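Local coordinates for alpha,alpha-trehalose-phosphate synthase (UDP-forming) (Burkholderia xenovorans, PDB 5V0T), which belongs to glycosyltransferase family 20, with a GT-B fold, and binds uridine-5'-diphosphate and 6-o-phosphono-alpha-d-glucopyranose, at residues A[171-176]-A[204-209]; A[122-127]-A[151-156]; A[292-297]-A[426-431]. All coordinates share one frame; numbering follows the deposited sequence.

Contact 1 (A[171-176]-A[204-209])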
ATOM      1  N   GLN A 171      19.600  10.050   0.588  1.00 20.90           N
ATOM      2  CA  GLN A 171      20.386   9.974   1.823  1.00 20.61           C
ATOM      3  C   GLN A 171      19.891   8.867   2.737  1.00 23.52           C
ATOM      4  O   GLN A 171      20.668   8.306   3.518  1.00 21.23           O
ATOM      5  CB  GLN A 171      20.349  11.307   2.583  1.00 17.34           C
ATOM      6  CG  GLN A 171      21.274  12.363   2.032  1.00 21.87           C
ATOM      7  CD  GLN A 171      22.734  11.917   2.113  1.00 34.89           C
ATOM      8  OE1 GLN A 171      23.186  11.432   3.149  1.00 33.17           O
ATOM      9  NE2 GLN A 171      23.452  12.030   1.009  1.00 31.22           N
ATOM     10  N   VAL A 172      18.593   8.589   2.696  1.00 17.27           N
ATOM     11  CA  VAL A 172      18.003   7.516   3.484  1.00 21.26           C
ATOM     12  C   VAL A 172      18.294   6.157   2.848  1.00 24.92           C
ATOM     13  O   VAL A 172      18.582   5.180   3.549  1.00 25.24           O
ATOM     14  CB  VAL A 172      16.491   7.779   3.637  1.00 23.95           C
ATOM     15  CG1 VAL A 172      15.770   6.554   4.171  1.00 23.10           C
ATOM     16  CG2 VAL A 172      16.254   9.005   4.551  1.00 23.09           C
ATOM     17  N   LEU A 173      18.271   6.086   1.516  1.00 20.47           N
ATOM     18  CA  LEU A 173      18.571   4.834   0.820  1.00 19.67           C
ATOM     19  C   LEU A 173      20.013   4.380   1.072  1.00 22.10           C
ATOM     20  O   LEU A 173      20.291   3.175   1.087  1.00 22.17           O
ATOM     21  CB  LEU A 173      18.314   5.004  -0.676  1.00 15.27           C
ATOM     22  CG  LEU A 173      18.582   3.791  -1.586  1.00 14.24           C
ATOM     23  CD1 LEU A 173      17.682   2.618  -1.187  1.00 18.24           C
ATOM     24  CD2 LEU A 173      18.365   4.166  -3.039  1.00 19.08           C
ATOM     25  N   LEU A 174      20.930   5.320   1.316  1.00 24.13           N
ATOM     26  CA  LEU A 174      22.326   4.969   1.588  1.00 28.83           C
ATOM     27  C   LEU A 174      22.488   4.065   2.805  1.00 27.76           C
ATOM     28  O   LEU A 174      23.532   3.417   2.938  1.00 28.53           O
ATOM     29  CB  LEU A 174      23.172   6.224   1.795  1.00 22.79           C
ATOM     30  CG  LEU A 174      23.311   7.159   0.593  1.00 23.65           C
ATOM     31  CD1 LEU A 174      24.186   8.372   0.961  1.00 24.74           C
ATOM     32  CD2 LEU A 174      23.856   6.414  -0.601  1.00 26.27           C
ATOM     33  N   ALA A 175      21.492   4.019   3.698  1.00 27.36           N
ATOM     34  CA  ALA A 175      21.550   3.119   4.842  1.00 32.37           C
ATOM     35  C   ALA A 175      21.447   1.652   4.437  1.00 30.07           C
ATOM     36  O   ALA A 175      21.857   0.783   5.211  1.00 30.87           O
ATOM     37  CB  ALA A 175      20.432   3.443   5.840  1.00 30.33           C
ATOM     38  N   VAL A 176      20.888   1.357   3.270  1.00 27.29           N
ATOM     39  CA  VAL A 176      20.820  -0.017   2.768  1.00 27.47           C
ATOM     40  C   VAL A 176      22.189  -0.334   2.180  1.00 21.34           C
ATOM     41  O   VAL A 176      22.547   0.241   1.146  1.00 21.97           O
ATOM     42  CB  VAL A 176      19.704  -0.181   1.721  1.00 17.62           C
ATOM     43  CG1 VAL A 176      19.656  -1.606   1.182  1.00 18.80           C
ATOM     44  CG2 VAL A 176      18.347   0.215   2.302  1.00 20.46           C
ATOM     45  N   CYS A 204      15.742   9.958  -8.991  1.00 17.86           N
ATOM     46  CA  CYS A 204      16.650  10.735  -9.835  1.00 22.42           C
ATOM     47  C   CYS A 204      17.764  11.377  -9.023  1.00 20.82           C
ATOM     48  O   CYS A 204      18.899  11.488  -9.507  1.00 21.62           O
ATOM     49  CB  CYS A 204      15.879  11.809 -10.604  1.00 24.75           C
ATOM     50  SG  CYS A 204      14.690  11.127 -11.776  1.00 25.38           S
ATOM     51  N   ASP A 205      17.462  11.787  -7.791  1.00 20.22           N
ATOM     52  CA  ASP A 205      18.491  12.347  -6.918  1.00 23.63           C
ATOM     53  C   ASP A 205      19.605  11.330  -6.659  1.00 25.23           C
ATOM     54  O   ASP A 205      20.791  11.678  -6.680  1.00 22.70           O
ATOM     55  CB  ASP A 205      17.849  12.800  -5.604  1.00 24.58           C
ATOM     56  CG  ASP A 205      18.765  13.667  -4.765  1.00 42.27           C
ATOM     57  OD1 ASP A 205      19.326  14.642  -5.308  1.00 50.49           O
ATOM     58  OD2 ASP A 205      18.909  13.393  -3.558  1.00 44.47           O
ATOM     59  N   TYR A 206      19.243  10.065  -6.414  1.00 22.89           N
ATOM     60  CA  TYR A 206      20.266   9.032  -6.258  1.00 22.85           C
ATOM     61  C   TYR A 206      21.062   8.853  -7.548  1.00 19.49           C
ATOM     62  O   TYR A 206      22.300   8.815  -7.530  1.00 23.14           O
ATOM     63  CB  TYR A 206      19.628   7.705  -5.827  1.00 19.99           C
ATOM     64  CG  TYR A 206      20.666   6.619  -5.570  1.00 23.65           C
ATOM     65  CD1 TYR A 206      21.214   5.882  -6.621  1.00 27.04           C
ATOM     66  CD2 TYR A 206      21.109   6.346  -4.282  1.00 21.75           C
ATOM     67  CE1 TYR A 206      22.178   4.911  -6.400  1.00 27.16           C
ATOM     68  CE2 TYR A 206      22.059   5.363  -4.050  1.00 18.24           C
ATOM     69  CZ  TYR A 206      22.589   4.646  -5.115  1.00 25.46           C
ATOM     70  OH  TYR A 206      23.550   3.679  -4.899  1.00 27.05           O
ATOM     71  N   ILE A 207      20.364   8.732  -8.682  1.00 25.10           N
ATOM     72  CA  ILE A 207      21.041   8.538  -9.970  1.00 24.47           C
ATOM     73  C   ILE A 207      22.080   9.632 -10.206  1.00 27.86           C
ATOM     74  O   ILE A 207      23.229   9.360 -10.597  1.00 27.32           O
ATOM     75  CB  ILE A 207      20.006   8.497 -11.112  1.00 25.69           C
ATOM     76  CG1 ILE A 207      19.126   7.237 -11.018  1.00 22.39           C
ATOM     77  CG2 ILE A 207      20.698   8.617 -12.466  1.00 24.89           C
ATOM     78  CD1 ILE A 207      19.872   5.939 -11.262  1.00 20.74           C
ATOM     79  N   VAL A 208      21.693  10.892  -9.979  1.00 24.31           N
ATOM     80  CA  VAL A 208      22.589  12.008 -10.294  1.00 26.14           C
ATOM     81  C   VAL A 208      23.695  12.142  -9.251  1.00 26.00           C
ATOM     82  O   VAL A 208      24.864  12.335  -9.594  1.00 28.68           O
ATOM     83  CB  VAL A 208      21.778  13.312 -10.435  1.00 32.25           C
ATOM     84  CG1 VAL A 208      22.701  14.517 -10.496  1.00 34.01           C
ATOM     85  CG2 VAL A 208      20.883  13.248 -11.674  1.00 28.77           C
ATOM     86  N   ASN A 209      23.354  12.017  -7.969  1.00 30.48           N
ATOM     87  CA  ASN A 209      24.277  12.374  -6.899  1.00 34.68           C
ATOM     88  C   ASN A 209      24.994  11.188  -6.268  1.00 35.12           C
ATOM     89  O   ASN A 209      26.018  11.397  -5.611  1.00 29.70           O
ATOM     90  CB  ASN A 209      23.535  13.154  -5.815  1.00 29.55           C
ATOM     91  CG  ASN A 209      23.149  14.528  -6.281  1.00 29.95           C
ATOM     92  OD1 ASN A 209      23.993  15.272  -6.761  1.00 34.26           O
ATOM     93  ND2 ASN A 209      21.868  14.863  -6.184  1.00 28.85           N
TER

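Contact 2 (A[122-127]-A[151-156])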
ATOM      1  N   LEU A 122      12.920 -17.582  -9.192  1.00 22.68           N
ATOM      2  CA  LEU A 122      11.577 -17.227  -9.638  1.00 28.19           C
ATOM      3  C   LEU A 122      11.570 -16.853 -11.111  1.00 28.27           C
ATOM      4  O   LEU A 122      10.670 -17.255 -11.856  1.00 25.77           O
ATOM      5  CB  LEU A 122      11.031 -16.072  -8.793  1.00 24.34           C
ATOM      6  CG  LEU A 122      10.516 -16.351  -7.380  1.00 28.75           C
ATOM      7  CD1 LEU A 122      10.181 -15.036  -6.672  1.00 28.79           C
ATOM      8  CD2 LEU A 122       9.286 -17.255  -7.408  1.00 24.70           C
ATOM      9  N   ALA A 123      12.570 -16.089 -11.556  1.00 23.65           N
ATOM     10  CA  ALA A 123      12.649 -15.781 -12.978  1.00 22.66           C
ATOM     11  C   ALA A 123      12.769 -17.056 -13.811  1.00 29.39           C
ATOM     12  O   ALA A 123      12.137 -17.174 -14.866  1.00 29.11           O
ATOM     13  CB  ALA A 123      13.822 -14.836 -13.241  1.00 24.61           C
ATOM     14  N   GLN A 124      13.551 -18.036 -13.335  1.00 30.29           N
ATOM     15  CA  GLN A 124      13.677 -19.313 -14.043  1.00 32.37           C
ATOM     16  C   GLN A 124      12.339 -20.040 -14.136  1.00 31.30           C
ATOM     17  O   GLN A 124      12.064 -20.732 -15.125  1.00 26.91           O
ATOM     18  CB  GLN A 124      14.698 -20.223 -13.354  1.00 38.61           C
ATOM     19  CG  GLN A 124      16.151 -20.001 -13.750  1.00 52.20           C
ATOM     20  CD  GLN A 124      16.352 -19.828 -15.250  1.00 55.96           C
ATOM     21  OE1 GLN A 124      15.800 -20.569 -16.065  1.00 60.09           O
ATOM     22  NE2 GLN A 124      17.147 -18.836 -15.616  1.00 56.10           N
ATOM     23  N   GLN A 125      11.513 -19.936 -13.101  1.00 30.17           N
ATOM     24  CA  GLN A 125      10.201 -20.562 -13.155  1.00 33.31           C
ATOM     25  C   GLN A 125       9.304 -19.873 -14.178  1.00 32.97           C
ATOM     26  O   GLN A 125       8.476 -20.530 -14.819  1.00 31.22           O
ATOM     27  CB  GLN A 125       9.553 -20.538 -11.767  1.00 33.52           C
ATOM     28  CG  GLN A 125      10.341 -21.254 -10.692  1.00 32.84           C
ATOM     29  CD  GLN A 125      10.651 -22.689 -11.054  1.00 48.31           C
ATOM     30  OE1 GLN A 125      11.797 -23.120 -10.967  1.00 56.42           O
ATOM     31  NE2 GLN A 125       9.633 -23.441 -11.459  1.00 51.33           N
ATOM     32  N   LEU A 126       9.463 -18.559 -14.350  1.00 28.74           N
ATOM     33  CA  LEU A 126       8.618 -17.822 -15.281  1.00 23.83           C
ATOM     34  C   LEU A 126       9.003 -18.086 -16.737  1.00 28.03           C
ATOM     35  O   LEU A 126       8.120 -18.194 -17.600  1.00 26.30           O
ATOM     36  CB  LEU A 126       8.678 -16.325 -14.960  1.00 22.24           C
ATOM     37  CG  LEU A 126       7.901 -15.395 -15.893  1.00 27.16           C
ATOM     38  CD1 LEU A 126       6.407 -15.716 -15.820  1.00 23.84           C
ATOM     39  CD2 LEU A 126       8.190 -13.900 -15.599  1.00 25.23           C
ATOM     40  N   VAL A 127      10.308 -18.212 -17.027  1.00 24.18           N
ATOM     41  CA  VAL A 127      10.765 -18.274 -18.422  1.00 27.66           C
ATOM     42  C   VAL A 127       9.982 -19.277 -19.268  1.00 32.40           C
ATOM     43  O   VAL A 127       9.535 -18.903 -20.361  1.00 31.14           O
ATOM     44  CB  VAL A 127      12.283 -18.509 -18.474  1.00 27.47           C
ATOM     45  CG1 VAL A 127      12.716 -18.932 -19.894  1.00 27.81           C
ATOM     46  CG2 VAL A 127      13.025 -17.236 -18.034  1.00 29.02           C
ATOM     47  N   ARG A 151      16.834 -10.964 -18.063  1.00 24.03           N
ATOM     48  CA  ARG A 151      17.741 -10.681 -19.171  1.00 31.02           C
ATOM     49  C   ARG A 151      18.897 -11.675 -19.209  1.00 34.12           C
ATOM     50  O   ARG A 151      19.304 -12.133 -20.286  1.00 31.63           O
ATOM     51  CB  ARG A 151      18.272  -9.249 -19.053  1.00 27.12           C
ATOM     52  CG  ARG A 151      17.200  -8.168 -19.163  1.00 28.66           C
ATOM     53  CD  ARG A 151      16.941  -7.813 -20.622  1.00 43.23           C
ATOM     54  NE  ARG A 151      15.977  -6.725 -20.797  1.00 44.26           N
ATOM     55  CZ  ARG A 151      14.760  -6.881 -21.311  1.00 48.13           C
ATOM     56  NH1 ARG A 151      14.347  -8.080 -21.702  1.00 44.59           N
ATOM     57  NH2 ARG A 151      13.949  -5.837 -21.437  1.00 50.72           N
ATOM     58  N   ALA A 152      19.443 -12.012 -18.044  1.00 31.88           N
ATOM     59  CA  ALA A 152      20.512 -13.003 -17.992  1.00 33.77           C
ATOM     60  C   ALA A 152      20.033 -14.360 -18.483  1.00 34.96           C
ATOM     61  O   ALA A 152      20.826 -15.141 -19.018  1.00 36.89           O
ATOM     62  CB  ALA A 152      21.057 -13.103 -16.567  1.00 31.65           C
ATOM     63  N   ALA A 153      18.737 -14.650 -18.340  1.00 32.81           N
ATOM     64  CA  ALA A 153      18.146 -15.899 -18.811  1.00 33.84           C
ATOM     65  C   ALA A 153      17.712 -15.850 -20.276  1.00 36.75           C
ATOM     66  O   ALA A 153      17.049 -16.784 -20.748  1.00 34.79           O
ATOM     67  CB  ALA A 153      16.955 -16.282 -17.931  1.00 36.10           C
ATOM     68  N   GLY A 154      18.077 -14.805 -21.013  1.00 30.32           N
ATOM     69  CA  GLY A 154      17.773 -14.750 -22.427  1.00 32.43           C
ATOM     70  C   GLY A 154      16.482 -14.043 -22.778  1.00 35.38           C
ATOM     71  O   GLY A 154      16.145 -13.958 -23.963  1.00 30.37           O
ATOM     72  N   VAL A 155      15.761 -13.516 -21.794  1.00 28.52           N
ATOM     73  CA  VAL A 155      14.456 -12.921 -22.055  1.00 31.09           C
ATOM     74  C   VAL A 155      14.634 -11.589 -22.769  1.00 33.19           C
ATOM     75  O   VAL A 155      15.413 -10.732 -22.333  1.00 30.37           O
ATOM     76  CB  VAL A 155      13.676 -12.760 -20.742  1.00 26.43           C
ATOM     77  CG1 VAL A 155      12.377 -11.944 -20.949  1.00 26.64           C
ATOM     78  CG2 VAL A 155      13.382 -14.128 -20.158  1.00 32.43           C
ATOM     79  N   LYS A 156      13.887 -11.402 -23.855  1.00 30.06           N
ATOM     80  CA  LYS A 156      13.948 -10.194 -24.662  1.00 31.83           C
ATOM     81  C   LYS A 156      12.682  -9.356 -24.586  1.00 32.01           C
ATOM     82  O   LYS A 156      12.654  -8.264 -25.162  1.00 35.86           O
ATOM     83  CB  LYS A 156      14.216 -10.537 -26.132  1.00 33.45           C
ATOM     84  CG  LYS A 156      15.498 -11.321 -26.407  1.00 37.84           C
ATOM     85  CD  LYS A 156      16.718 -10.573 -25.923  1.00 46.73           C
ATOM     86  CE  LYS A 156      17.996 -11.349 -26.220  1.00 56.82           C
ATOM     87  NZ  LYS A 156      19.173 -10.733 -25.542  1.00 61.41           N
TER

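Contact 3 (A[292-297]-A[426-431])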
ATOM      1  N   GLU A 292      -6.707  10.112  22.023  1.00 15.26           N
ATOM      2  CA  GLU A 292      -6.653  10.373  23.458  1.00 19.62           C
ATOM      3  C   GLU A 292      -6.564  11.872  23.756  1.00 24.03           C
ATOM      4  O   GLU A 292      -7.232  12.375  24.676  1.00 22.13           O
ATOM      5  CB  GLU A 292      -5.464   9.627  24.073  1.00 19.01           C
ATOM      6  CG  GLU A 292      -5.179   9.956  25.537  1.00 18.94           C
ATOM      7  CD  GLU A 292      -3.946   9.208  26.029  1.00 25.95           C
ATOM      8  OE1 GLU A 292      -3.968   8.657  27.156  1.00 23.71           O
ATOM      9  OE2 GLU A 292      -2.971   9.139  25.255  1.00 22.81           O
ATOM     10  N   ARG A 293      -5.723  12.598  23.010  1.00 17.14           N
ATOM     11  CA  ARG A 293      -5.612  14.045  23.199  1.00 17.35           C
ATOM     12  C   ARG A 293      -6.938  14.743  22.889  1.00 16.59           C
ATOM     13  O   ARG A 293      -7.310  15.716  23.557  1.00 19.12           O
ATOM     14  CB  ARG A 293      -4.476  14.596  22.320  1.00 17.87           C
ATOM     15  CG  ARG A 293      -4.190  16.095  22.445  1.00 24.39           C
ATOM     16  CD  ARG A 293      -3.559  16.471  23.792  1.00 25.72           C
ATOM     17  NE  ARG A 293      -2.432  15.611  24.146  1.00 32.11           N
ATOM     18  CZ  ARG A 293      -1.177  15.784  23.734  1.00 35.63           C
ATOM     19  NH1 ARG A 293      -0.841  16.794  22.928  1.00 32.68           N
ATOM     20  NH2 ARG A 293      -0.247  14.931  24.124  1.00 42.99           N
ATOM     21  N   LEU A 294      -7.668  14.259  21.876  1.00 17.28           N
ATOM     22  CA  LEU A 294      -9.010  14.791  21.620  1.00 20.04           C
ATOM     23  C   LEU A 294      -9.893  14.680  22.862  1.00 25.54           C
ATOM     24  O   LEU A 294     -10.543  15.651  23.272  1.00 22.18           O
ATOM     25  CB  LEU A 294      -9.651  14.055  20.440  1.00 20.23           C
ATOM     26  CG  LEU A 294     -11.124  14.402  20.155  1.00 25.89           C
ATOM     27  CD1 LEU A 294     -11.243  15.848  19.654  1.00 31.18           C
ATOM     28  CD2 LEU A 294     -11.771  13.418  19.171  1.00 22.33           C
ATOM     29  N   LEU A 295      -9.916  13.494  23.480  1.00 20.97           N
ATOM     30  CA  LEU A 295     -10.745  13.280  24.657  1.00 19.16           C
ATOM     31  C   LEU A 295     -10.269  14.110  25.846  1.00 24.13           C
ATOM     32  O   LEU A 295     -11.094  14.597  26.633  1.00 24.20           O
ATOM     33  CB  LEU A 295     -10.775  11.787  25.000  1.00 18.76           C
ATOM     34  CG  LEU A 295     -11.355  10.866  23.915  1.00 19.59           C
ATOM     35  CD1 LEU A 295     -11.371   9.397  24.357  1.00 16.24           C
ATOM     36  CD2 LEU A 295     -12.773  11.319  23.493  1.00 18.00           C
ATOM     37  N   GLU A 296      -8.947  14.282  26.005  1.00 16.43           N
ATOM     38  CA  GLU A 296      -8.423  15.090  27.108  1.00 22.70           C
ATOM     39  C   GLU A 296      -8.931  16.523  27.048  1.00 25.02           C
ATOM     40  O   GLU A 296      -9.277  17.114  28.079  1.00 28.87           O
ATOM     41  CB  GLU A 296      -6.888  15.097  27.087  1.00 24.53           C
ATOM     42  CG  GLU A 296      -6.231  13.777  27.476  1.00 25.13           C
ATOM     43  CD  GLU A 296      -4.722  13.816  27.285  1.00 33.06           C
ATOM     44  OE1 GLU A 296      -4.222  14.794  26.676  1.00 30.39           O
ATOM     45  OE2 GLU A 296      -4.040  12.881  27.755  1.00 28.37           O
ATOM     46  N   HIS A 297      -8.970  17.104  25.847  1.00 24.60           N
ATOM     47  CA  HIS A 297      -9.254  18.525  25.687  1.00 37.12           C
ATOM     48  C   HIS A 297     -10.715  18.832  25.392  1.00 36.47           C
ATOM     49  O   HIS A 297     -11.128  19.982  25.549  1.00 42.08           O
ATOM     50  CB  HIS A 297      -8.393  19.117  24.559  1.00 41.55           C
ATOM     51  CG  HIS A 297      -6.928  19.159  24.875  1.00 53.55           C
ATOM     52  ND1 HIS A 297      -6.435  18.930  26.142  1.00 57.92           N
ATOM     53  CD2 HIS A 297      -5.851  19.408  24.091  1.00 55.49           C
ATOM     54  CE1 HIS A 297      -5.118  19.030  26.125  1.00 57.06           C
ATOM     55  NE2 HIS A 297      -4.739  19.322  24.894  1.00 57.66           N
ATOM     56  N   ALA A 426      -7.539  18.160  13.968  1.00 20.59           N
ATOM     57  CA  ALA A 426      -8.167  17.684  12.743  1.00 20.79           C
ATOM     58  C   ALA A 426      -9.362  16.785  13.045  1.00 22.21           C
ATOM     59  O   ALA A 426     -10.385  16.860  12.355  1.00 20.23           O
ATOM     60  CB  ALA A 426      -7.151  16.943  11.870  1.00 15.47           C
ATOM     61  N   LEU A 427      -9.252  15.916  14.062  1.00 20.76           N
ATOM     62  CA  LEU A 427     -10.404  15.089  14.435  1.00 20.46           C
ATOM     63  C   LEU A 427     -11.587  15.952  14.847  1.00 20.05           C
ATOM     64  O   LEU A 427     -12.733  15.682  14.460  1.00 20.78           O
ATOM     65  CB  LEU A 427     -10.047  14.126  15.569  1.00 18.84           C
ATOM     66  CG  LEU A 427      -9.090  12.979  15.232  1.00 19.10           C
ATOM     67  CD1 LEU A 427      -8.822  12.121  16.485  1.00 22.89           C
ATOM     68  CD2 LEU A 427      -9.628  12.109  14.106  1.00 17.86           C
ATOM     69  N   ALA A 428     -11.339  16.990  15.646  1.00 20.73           N
ATOM     70  CA  ALA A 428     -12.431  17.857  16.078  1.00 23.15           C
ATOM     71  C   ALA A 428     -13.034  18.605  14.899  1.00 25.32           C
ATOM     72  O   ALA A 428     -14.261  18.742  14.798  1.00 22.03           O
ATOM     73  CB  ALA A 428     -11.932  18.841  17.136  1.00 18.99           C
ATOM     74  N   ARG A 429     -12.182  19.110  14.009  1.00 19.82           N
ATOM     75  CA  ARG A 429     -12.657  19.804  12.819  1.00 21.62           C
ATOM     76  C   ARG A 429     -13.495  18.877  11.942  1.00 24.82           C
ATOM     77  O   ARG A 429     -14.581  19.258  11.479  1.00 24.15           O
ATOM     78  CB  ARG A 429     -11.457  20.362  12.054  1.00 24.53           C
ATOM     79  CG  ARG A 429     -11.756  20.921  10.684  1.00 31.21           C
ATOM     80  CD  ARG A 429     -11.910  22.419  10.725  1.00 43.20           C
ATOM     81  NE  ARG A 429     -11.735  22.972   9.389  1.00 41.33           N
ATOM     82  CZ  ARG A 429     -12.726  23.287   8.564  1.00 38.48           C
ATOM     83  NH1 ARG A 429     -14.010  23.117   8.930  1.00 28.88           N
ATOM     84  NH2 ARG A 429     -12.424  23.773   7.359  1.00 34.20           N
ATOM     85  N   ALA A 430     -13.013  17.646  11.719  1.00 23.25           N
ATOM     86  CA  ALA A 430     -13.762  16.667  10.928  1.00 21.39           C
ATOM     87  C   ALA A 430     -15.130  16.378  11.539  1.00 23.32           C
ATOM     88  O   ALA A 430     -16.151  16.385  10.840  1.00 25.69           O
ATOM     89  CB  ALA A 430     -12.960  15.368  10.806  1.00 16.62           C
ATOM     90  N   LEU A 431     -15.161  16.095  12.847  1.00 23.70           N
ATOM     91  CA  LEU A 431     -16.410  15.703  13.494  1.00 26.27           C
ATOM     92  C   LEU A 431     -17.463  16.798  13.416  1.00 30.11           C
ATOM     93  O   LEU A 431     -18.659  16.498  13.342  1.00 32.38           O
ATOM     94  CB  LEU A 431     -16.165  15.334  14.956  1.00 25.21           C
ATOM     95  CG  LEU A 431     -15.436  14.019  15.216  1.00 23.59           C
ATOM     96  CD1 LEU A 431     -14.831  14.071  16.606  1.00 22.26           C
ATOM     97  CD2 LEU A 431     -16.393  12.819  15.065  1.00 24.60           C
TER

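Contact 1 (A[171-176]-A[204-209])
Tyr206 meets Leu173 and Leu174 where, in the N-terminal half of the GT-B fold, helix 197-209 packs on the region of helix 170-173. Leu173 to Val176 form a type I beta turn. Along segment 204-209, Asp205 is the first residue to face segment 171-176. Its OD2 is hydrogen-bonded to Ser170, the residue just before that segment, so a polar tie runs beside the apolar one. Tyr206 carries the contact itself. With CG anti to the backbone N (chi1 -177°), its ring extends from the helix toward the two leucines. The Leu173 methyl CD2 sits 3.7 Å from Tyr206 CD2 and 4.0 Å from Tyr206 CE2, so it rests beside that one ring bond. The two side chains meet at about a right angle. Leu174 also uses its CD2 methyl, 4.0 Å from Tyr206 CE2. The ring is therefore touched by two methyls from neighbouring residues. Its hydroxyl is hydrogen-bonded to His179 ND1, and Arg180 and Val183 of helix 179-186 also touch the side chain. Ile207 turns to Val183 and to strand 223-227. One turn after Asp205, Asn209 ND2 reaches back to Asp205 OD1 at 2.7 Å, a weak hydrogen bond bent to 125°.

Contact 2 (A[122-127]-A[151-156])
Val127 packs against Ala153 and Val155 at the ends of two neighbouring helices, 109-126 and 146-152. Helix 146-152 belongs to the beta-alpha-beta crossover that joins the parallel strands 135-139 and 159-162. The CB of Val127 is directed at the other segment but stays 4.8 Å from Val155 CG2. Beyond CB the side chain forks. CG1 lies anti to the backbone N (chi1 166°), and the other branch, CG2, makes the contact. That methyl is 3.8 Å from Val155 CG2 and 4.0 Å from Ala153 CB. The two valine side chains run antiparallel alongside one another. Gln124 adds a bent chain whose NE2 reaches 3.5 Å from Ala153 CB. The partner loop is shaped by a Schellman motif. Gly154, with positive phi, is its C-prime residue; Gly154 N bonds to Arg151 O at 3.0 Å, and Val155 N to Leu150 O. Arg151 NH1 also holds Val155 O at 2.9 Å, from above the carbonyl plane. These bonds brace the loop from its own side. Arg151 NH2 separately forms a salt bridge with Asp190. Between the segments methyls meet, plus one amide nitrogen against a methyl, so the contact depends on fit and not on directed bonds.

Contact 3 (A[292-297]-A[426-431])
In the Rossmann-like C-terminal domain of the GT-B fold, Leu294 of helix 284-297 plugs against helix 420-432. Both of its methyls take part. Leu294 CD1 lies 4.0 Å from Ala428 CB. Leu294 CD2 reaches between two leucines one turn apart, 4.1 Å from Leu427 CB and 4.0 Å from Leu431 CD1. Placing CG anti to the backbone N (chi1 174°) carries both methyls out toward the second helix. Leu427 and Leu431 take a different rotamer, with CG anti to the carbonyl carbon. Leu427 also touches Tyr370, and Leu431 touches Val368, both of strand 368-371. Over these short segments the helix axes approach to 10.3 Å and cross at -74°. Here Leu294 makes every contact from its helix, consistent with the steep crossing. A charged link joins the same two helices: Arg293 NH1 forms a salt bridge with Asp421. Within its own helix Arg293 NE makes a salt bridge to Glu296 OE1 at 3.2 Å, whose hydrogen bond is weak. Elsewhere on helix 284-297, Glu292 and Glu296 pair with arginines of helix 319-339. Such apolar packing of helices beside a parallel sheet of strand order 3-2-1-4-5-6 is typical of a Rossmann-like alpha/beta domain.

Along the chain contact 2 closes first, contact 1 follows, and contact 3 comes last. Contacts 1 and 2 belong to the N-terminal half, among the helices around the mixed sheet; their centres are about 28 Å apart. Contact 3 lies in the C-terminal half, with the six-stranded parallel sheet. Its centre is about 38 Å from that of contact 1 and about 54 Å from that of contact 2, and contacts 2 and 3 lie on opposite sides of the chain's centre. None touches another. The three contacts pack helices within one half or the other, and none joins the halves. Uridine-5'-diphosphate and 6-o-phosphono-alpha-d-glucopyranose sit between the two halves.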